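Local coordinates for cellulose binding domain-containing protein (Clostridium clariflavum, PDB 4B96) that probably binds cellulose through this calcium-containing family 3b carbohydrate-binding module, the C-terminal part of a membrane-bound biomass-sensing protein, at residues Phe46-Tyr50 / Lys51-Phe55; Asp142-Trp146 / Gly147-Tyr151; Ala106-Arg109 / Asp110-Glu114. All coordinates share one frame; numbering follows the deposited sequence.

Interaction 1: Phe46-Tyr50 / Lys51-Phe55; sequences FKDDY and KNINF. With CA (calcium ion), chain E.
Tyr50 lays the edge of its ring against the backbone of Asn52, two residues on, with CE2 3.2 Å from Asn52 O and that oxygen in the ring plane. The two side chains run side by side because each swings its CG away from the backbone N (chi1 -167° in Tyr50); ring and amide planes are 4° apart. Water bridges their polar ends: it accepts from Asn52 ND2 at 2.9 Å and meets Tyr50 OH weakly. Ile53 closes the inside of the bend, its CD1 lying 3.6 Å from Tyr50 O and 4.3 Å from the Tyr50 ring atom CD2. Lys51 points away at its first bond, yet its CB touches the Tyr50 carbonyl carbon.

Asp48 fixes the start of the bend. Its OD2 takes the N-H of Tyr50 at 3.2 Å, from above the carboxylate plane, while OD1 pairs with Arg109 and accepts from a calcium-bound water. The carbonyl of Lys47 reaches the calcium ion directly, O to metal 2.2 Å, and Asn116, Asp119 and Asp120 complete the protein ligands. The arrangement is an Asx turn in the connection between strands 40-47 and 53-60, where the chain passes between the two sheets beside the calcium site.

Interaction 2: Asp142-Trp146 / Gly147-Tyr151; sequences DKLVW and GIEPY
Gly147 follows Trp146 with a backbone that only a residue without a side chain adopts easily: phi is 98° and psi 174°, and a CB here would jam against Trp146 O. The bare CA instead meets the indole of Trp146 in an off-centre CH-pi contact, 4.1 Å from the centroid of the five-membered ring, with Gly147 N over the same ring. In Trp146 the ring carbon CG stands opposite the backbone N (chi1 174°), which brings the indole beside the peptide that leads onward.

The chain then curls round the side chain of Leu144. Both methyls of this leucine address Gly147 O, CD2 at 4.0 Å and CD1 at 4.2 Å. Farther along, Leu144 CD2 meets Glu149 CG at 4.4 Å, a loose apolar touch made by the aliphatic part of the glutamate; its carboxylate is engaged by the hydroxyl of Tyr139. The polar end of the buried indole is likewise satisfied, with NE1 bonded to Trp133 O.

A classic beta bulge precedes the bend, Val145 and Trp146 both facing Val138. Strand 143-146 is the edge strand of its sheet within this chain, paired with strand 136-140. Trp146 packs across on strand 5-9 of the other sheet, Leu144 rests on Thr137 and Tyr139, and the tail runs past strand 40-47, where Glu149 and Pro150 touch Tyr45, before Tyr151 OH bonds to Ile4 N of the second subunit.

Interaction 3: Ala106-Arg109 / Asp110-Glu114; sequences AITR and DDWTE
Thr113 OG1 is gripped from two sides in a short relay: it accepts from Arg109 NH1 at 2.9 Å and donates to Asp111 OD1 at 2.7 Å. The arginine bond is nearly straight (162°) and lies in the guanidinium plane, while Glu114 O covers one face of that group, 3.5 Å above its centre. The in-plane bond from NH1, together with the salt bridge from NH2 to Asp48 in the neighbouring turn, should hold the group's rotation. An extended chain from CG to NE carries Arg109 this far across the bend.

Asp111 OD1 also takes the N-H of Thr113 at 3.0 Å, and both donors approach from the same face of the carboxylate. Placing CG between backbone N and carbonyl carbon (chi1 68°) turns the acid back over its own loop to receive them. The loop itself is closed by Trp112 N donating to Arg109 O at 2.8 Å, and a water links Arg109 N to Thr113 O. Beside these polar bonds, Trp112 lies alongside Thr108, its CZ3 3.9 Å from the Thr108 methyl CG2.

Here a type I beta turn, Arg109 to Trp112, overlaps an Asx turn begun by Asp111. Together they end strand 100-109 at the rim of the beta sandwich, shortly before Asn116, a ligand of the calcium site.

Overall arrangement
Along the chain the order is interaction 1, interaction 3, interaction 2. The first two are close neighbours, centres 8 Å apart; they are joined by the salt bridge of Asp48 with Arg109, by the pairing of strands 53-60 and 100-109, and probably by a bond from Asn54 ND2 to Asp110 OD1. Interaction 1 also reaches strand 40-47, in the sheet whose edge within this chain is strand 143-146 of interaction 2, about 21 Å away between centres. Interactions 2 and 3 lie on opposite sides of the chain's centre. Within this CBM3 beta sandwich, the turn of 46-55 joins the two sheets, 110-114 leads toward the calcium ligands, and the C-terminal tail reaches the second subunit.

Interaction 1: Phe46-Tyr50 / Lys51-Phe55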
# COMPACT_ATOMS: atom_id res chain seq x y z
N PHE A 46 -12.34 -5.79 9.23
CA PHE A 46 -12.53 -6.28 10.59
C PHE A 46 -13.03 -7.71 10.61
O PHE A 46 -13.50 -8.26 9.58
CB PHE A 46 -13.44 -5.33 11.37
CG PHE A 46 -14.86 -5.31 10.88
CD1 PHE A 46 -15.24 -4.56 9.74
CD2 PHE A 46 -15.87 -6.02 11.58
CE1 PHE A 46 -16.57 -4.51 9.28
CE2 PHE A 46 -17.22 -5.98 11.11
CZ PHE A 46 -17.56 -5.26 9.97
N LYS A 47 -12.86 -8.36 11.75
CA LYS A 47 -13.31 -9.75 11.88
C LYS A 47 -14.44 -9.74 12.91
O LYS A 47 -14.22 -9.38 14.06
CB LYS A 47 -12.15 -10.60 12.40
CG LYS A 47 -12.47 -12.11 12.47
CD LYS A 47 -11.20 -12.88 12.91
CE LYS A 47 -11.37 -14.42 12.82
NZ LYS A 47 -12.40 -14.88 13.75
N ASP A 48 -15.63 -10.17 12.54
CA ASP A 48 -16.73 -10.18 13.50
C ASP A 48 -17.86 -11.02 12.92
O ASP A 48 -18.03 -11.09 11.71
CB ASP A 48 -17.21 -8.76 13.74
CG ASP A 48 -18.14 -8.67 14.93
OD1 ASP A 48 -17.65 -8.77 16.08
OD2 ASP A 48 -19.37 -8.53 14.69
N ASP A 49 -18.60 -11.69 13.77
CA ASP A 49 -19.60 -12.65 13.28
C ASP A 49 -21.05 -12.22 13.55
O ASP A 49 -21.98 -13.03 13.42
CB ASP A 49 -19.29 -14.01 13.88
CG ASP A 49 -18.94 -15.07 12.80
OD1 ASP A 49 -19.25 -14.86 11.58
OD2 ASP A 49 -18.40 -16.12 13.19
N TYR A 50 -21.25 -10.94 13.92
CA TYR A 50 -22.60 -10.43 14.10
C TYR A 50 -23.14 -9.91 12.73
O TYR A 50 -22.56 -9.00 12.15
CB TYR A 50 -22.64 -9.29 15.15
CG TYR A 50 -24.07 -8.99 15.55
CD1 TYR A 50 -24.76 -9.86 16.40
CD2 TYR A 50 -24.74 -7.88 15.07
CE1 TYR A 50 -26.06 -9.66 16.75
CE2 TYR A 50 -26.05 -7.62 15.43
CZ TYR A 50 -26.71 -8.52 16.26
OH TYR A 50 -28.00 -8.31 16.61
N LYS A 51 -24.25 -10.44 12.24
CA LYS A 51 -24.72 -10.13 10.89
C LYS A 51 -25.22 -8.66 10.69
O LYS A 51 -24.87 -8.01 9.68
CB LYS A 51 -25.76 -11.14 10.43
CG LYS A 51 -26.46 -10.82 9.09
CD LYS A 51 -25.52 -10.90 7.87
CE LYS A 51 -24.77 -12.25 7.73
NZ LYS A 51 -23.41 -12.05 7.05
N ASN A 52 -25.91 -8.10 11.67
CA ASN A 52 -26.59 -6.79 11.53
C ASN A 52 -25.76 -5.63 12.10
O ASN A 52 -25.86 -5.30 13.29
CB ASN A 52 -27.93 -6.87 12.23
CG ASN A 52 -28.83 -5.68 11.90
OD1 ASN A 52 -28.44 -4.77 11.14
ND2 ASN A 52 -30.04 -5.68 12.47
N ILE A 53 -24.93 -5.03 11.26
CA ILE A 53 -24.07 -3.93 11.67
C ILE A 53 -24.70 -2.58 11.22
O ILE A 53 -25.18 -2.44 10.10
CB ILE A 53 -22.73 -4.09 10.99
CG1 ILE A 53 -22.07 -5.41 11.40
CG2 ILE A 53 -21.79 -2.88 11.32
CD1 ILE A 53 -21.82 -5.51 12.91
N ASN A 54 -24.75 -1.60 12.11
CA ASN A 54 -25.30 -0.31 11.79
C ASN A 54 -24.15 0.69 11.52
O ASN A 54 -23.06 0.55 12.06
CB ASN A 54 -26.21 0.16 12.92
CG ASN A 54 -27.47 -0.71 13.04
OD1 ASN A 54 -27.93 -1.27 12.04
ND2 ASN A 54 -27.99 -0.85 14.23
N PHE A 55 -24.40 1.67 10.66
CA PHE A 55 -23.34 2.54 10.17
C PHE A 55 -23.78 3.97 10.51
O PHE A 55 -24.95 4.33 10.28
CB PHE A 55 -23.29 2.36 8.65
CG PHE A 55 -22.39 3.35 7.95
CD1 PHE A 55 -21.04 3.19 8.03
CD2 PHE A 55 -22.94 4.36 7.15
CE1 PHE A 55 -20.18 4.07 7.37
CE2 PHE A 55 -22.11 5.24 6.46
CZ PHE A 55 -20.70 5.07 6.57
CA CA E . -13.14 -8.49 15.81
O HOH W 1 -15.28 -8.66 17.07
O HOH W 2 -30.40 -7.98 14.18
O HOH W 3 -14.35 -6.48 15.42
O HOH W 4 -13.36 -10.98 16.51

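Interaction 2: Asp142-Trp146 / Gly147-Tyr151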
# COMPACT_ATOMS: atom_id res chain seq x y z
N ASP A 142 -12.43 1.19 -8.58
CA ASP A 142 -12.05 -0.18 -8.30
C ASP A 142 -10.57 -0.53 -8.48
O ASP A 142 -10.20 -1.69 -8.26
CB ASP A 142 -12.94 -1.17 -9.07
CG ASP A 142 -14.44 -0.99 -8.73
OD1 ASP A 142 -14.79 -0.93 -7.52
OD2 ASP A 142 -15.24 -0.89 -9.68
N LYS A 143 -9.73 0.45 -8.83
CA LYS A 143 -8.26 0.26 -8.77
C LYS A 143 -7.73 0.59 -7.34
O LYS A 143 -8.08 1.62 -6.76
CB LYS A 143 -7.57 1.11 -9.85
CG LYS A 143 -6.27 0.53 -10.32
CD LYS A 143 -5.71 1.23 -11.55
CE LYS A 143 -6.81 1.77 -12.51
NZ LYS A 143 -6.21 2.49 -13.71
N LEU A 144 -6.88 -0.28 -6.76
CA LEU A 144 -6.42 -0.08 -5.38
C LEU A 144 -5.36 1.02 -5.42
O LEU A 144 -4.37 0.88 -6.15
CB LEU A 144 -5.77 -1.39 -4.86
CG LEU A 144 -5.09 -1.28 -3.49
CD1 LEU A 144 -6.09 -0.85 -2.36
CD2 LEU A 144 -4.51 -2.70 -3.18
N VAL A 145 -5.57 2.14 -4.73
CA VAL A 145 -4.65 3.28 -4.85
C VAL A 145 -3.96 3.61 -3.53
O VAL A 145 -3.12 4.51 -3.49
CB VAL A 145 -5.32 4.56 -5.41
CG1 VAL A 145 -5.86 4.29 -6.81
CG2 VAL A 145 -6.45 5.05 -4.44
N TRP A 146 -4.29 2.86 -2.46
CA TRP A 146 -3.71 3.15 -1.16
C TRP A 146 -3.99 1.96 -0.28
O TRP A 146 -5.12 1.45 -0.27
CB TRP A 146 -4.40 4.38 -0.48
CG TRP A 146 -3.89 4.55 0.93
CD1 TRP A 146 -4.44 3.98 2.11
CD2 TRP A 146 -2.71 5.24 1.35
NE1 TRP A 146 -3.62 4.28 3.19
CE2 TRP A 146 -2.58 5.06 2.75
CE3 TRP A 146 -1.75 6.03 0.67
CZ2 TRP A 146 -1.54 5.64 3.49
CZ3 TRP A 146 -0.67 6.57 1.41
CH2 TRP A 146 -0.60 6.40 2.81
N GLY A 147 -2.98 1.53 0.47
CA GLY A 147 -3.22 0.57 1.53
C GLY A 147 -2.93 -0.89 1.17
O GLY A 147 -2.65 -1.21 0.00
N ILE A 148 -3.01 -1.76 2.17
CA ILE A 148 -2.71 -3.19 2.00
C ILE A 148 -3.92 -4.00 2.40
O ILE A 148 -4.44 -3.89 3.54
CB ILE A 148 -1.50 -3.56 2.90
CG1 ILE A 148 -0.28 -2.68 2.54
CG2 ILE A 148 -1.15 -5.08 2.78
CD1 ILE A 148 0.82 -2.65 3.62
N GLU A 149 -4.42 -4.84 1.48
CA GLU A 149 -5.53 -5.74 1.83
C GLU A 149 -5.02 -6.87 2.76
O GLU A 149 -3.87 -7.25 2.68
CB GLU A 149 -6.16 -6.37 0.55
CG GLU A 149 -6.70 -5.24 -0.39
CD GLU A 149 -7.29 -5.76 -1.74
OE1 GLU A 149 -6.71 -6.70 -2.31
OE2 GLU A 149 -8.31 -5.20 -2.24
N PRO A 150 -5.90 -7.41 3.63
CA PRO A 150 -5.50 -8.49 4.57
C PRO A 150 -4.85 -9.69 3.84
O PRO A 150 -5.30 -10.05 2.75
CB PRO A 150 -6.81 -8.93 5.19
CG PRO A 150 -7.72 -7.70 5.12
CD PRO A 150 -7.31 -6.99 3.83
N TYR A 151 -3.83 -10.29 4.46
CA TYR A 151 -3.24 -11.50 3.92
C TYR A 151 -2.76 -12.34 5.08
O TYR A 151 -2.36 -13.48 4.90
CB TYR A 151 -2.09 -11.14 3.03
CG TYR A 151 -0.88 -10.47 3.71
CD1 TYR A 151 0.17 -11.26 4.23
CD2 TYR A 151 -0.78 -9.08 3.78
CE1 TYR A 151 1.29 -10.65 4.83
CE2 TYR A 151 0.31 -8.46 4.41
CZ TYR A 151 1.35 -9.25 4.90
OH TYR A 151 2.44 -8.63 5.48
OXT TYR A 151 -2.76 -11.87 6.24

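Interaction 3: Ala106-Arg109 / Asp110-Glu114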
# COMPACT_ATOMS: atom_id res chain seq x y z
N ALA A 106 -18.89 5.67 12.80
CA ALA A 106 -18.77 4.45 13.56
C ALA A 106 -19.55 3.33 12.88
O ALA A 106 -20.48 3.57 12.07
CB ALA A 106 -19.33 4.69 15.00
N ILE A 107 -19.20 2.09 13.23
CA ILE A 107 -20.17 1.00 13.09
C ILE A 107 -20.43 0.34 14.47
O ILE A 107 -19.54 0.35 15.34
CB ILE A 107 -19.66 -0.11 12.12
CG1 ILE A 107 -18.27 -0.61 12.54
CG2 ILE A 107 -19.71 0.40 10.68
CD1 ILE A 107 -17.76 -1.83 11.72
N THR A 108 -21.62 -0.19 14.67
CA THR A 108 -22.02 -0.78 15.95
C THR A 108 -22.81 -2.03 15.58
O THR A 108 -23.34 -2.10 14.47
CB THR A 108 -22.96 0.22 16.72
OG1 THR A 108 -24.02 0.65 15.84
CG2 THR A 108 -22.16 1.47 17.16
N ARG A 109 -22.89 -2.99 16.48
CA ARG A 109 -23.80 -4.11 16.30
C ARG A 109 -25.19 -3.60 16.64
O ARG A 109 -25.38 -2.84 17.63
CB ARG A 109 -23.47 -5.26 17.25
CG ARG A 109 -22.09 -5.87 16.99
CD ARG A 109 -21.92 -6.98 18.01
NE ARG A 109 -20.77 -7.81 17.68
CZ ARG A 109 -20.49 -8.95 18.33
NH1 ARG A 109 -21.26 -9.33 19.36
NH2 ARG A 109 -19.44 -9.71 17.96
N ASP A 110 -26.18 -4.03 15.87
CA ASP A 110 -27.55 -3.61 16.11
C ASP A 110 -28.02 -4.00 17.51
O ASP A 110 -28.91 -3.34 18.06
CB ASP A 110 -28.48 -4.27 15.10
CG ASP A 110 -29.89 -3.72 15.18
OD1 ASP A 110 -30.13 -2.53 14.87
OD2 ASP A 110 -30.77 -4.48 15.56
N ASP A 111 -27.46 -5.05 18.10
CA ASP A 111 -27.86 -5.31 19.49
C ASP A 111 -26.99 -4.62 20.55
O ASP A 111 -27.15 -4.89 21.73
CB ASP A 111 -27.92 -6.81 19.78
CG ASP A 111 -26.53 -7.48 19.76
OD1 ASP A 111 -25.50 -6.82 19.44
OD2 ASP A 111 -26.49 -8.67 20.12
N TRP A 112 -26.05 -3.78 20.13
CA TRP A 112 -25.22 -3.03 21.08
C TRP A 112 -24.29 -3.91 21.93
O TRP A 112 -23.74 -3.45 22.92
CB TRP A 112 -26.09 -2.16 21.98
CG TRP A 112 -26.75 -1.07 21.23
CD1 TRP A 112 -28.07 -1.00 20.80
CD2 TRP A 112 -26.11 0.11 20.77
NE1 TRP A 112 -28.27 0.18 20.10
CE2 TRP A 112 -27.08 0.87 20.06
CE3 TRP A 112 -24.79 0.60 20.87
CZ2 TRP A 112 -26.79 2.12 19.48
CZ3 TRP A 112 -24.50 1.83 20.30
CH2 TRP A 112 -25.51 2.58 19.61
N THR A 113 -24.05 -5.14 21.51
CA THR A 113 -23.03 -5.94 22.18
C THR A 113 -21.64 -5.53 21.62
O THR A 113 -21.55 -4.87 20.58
CB THR A 113 -23.32 -7.46 22.08
OG1 THR A 113 -23.35 -7.89 20.71
CG2 THR A 113 -24.65 -7.78 22.82
N GLU A 114 -20.59 -5.87 22.35
CA GLU A 114 -19.24 -5.37 22.06
C GLU A 114 -18.51 -6.13 20.97
O GLU A 114 -18.61 -7.37 20.87
CB GLU A 114 -18.37 -5.45 23.33
CG GLU A 114 -18.68 -4.33 24.36
CD GLU A 114 -17.80 -4.44 25.63
OE1 GLU A 114 -17.39 -5.58 26.00
OE2 GLU A 114 -17.52 -3.39 26.23
O HOH W 5 -22.15 -2.65 19.19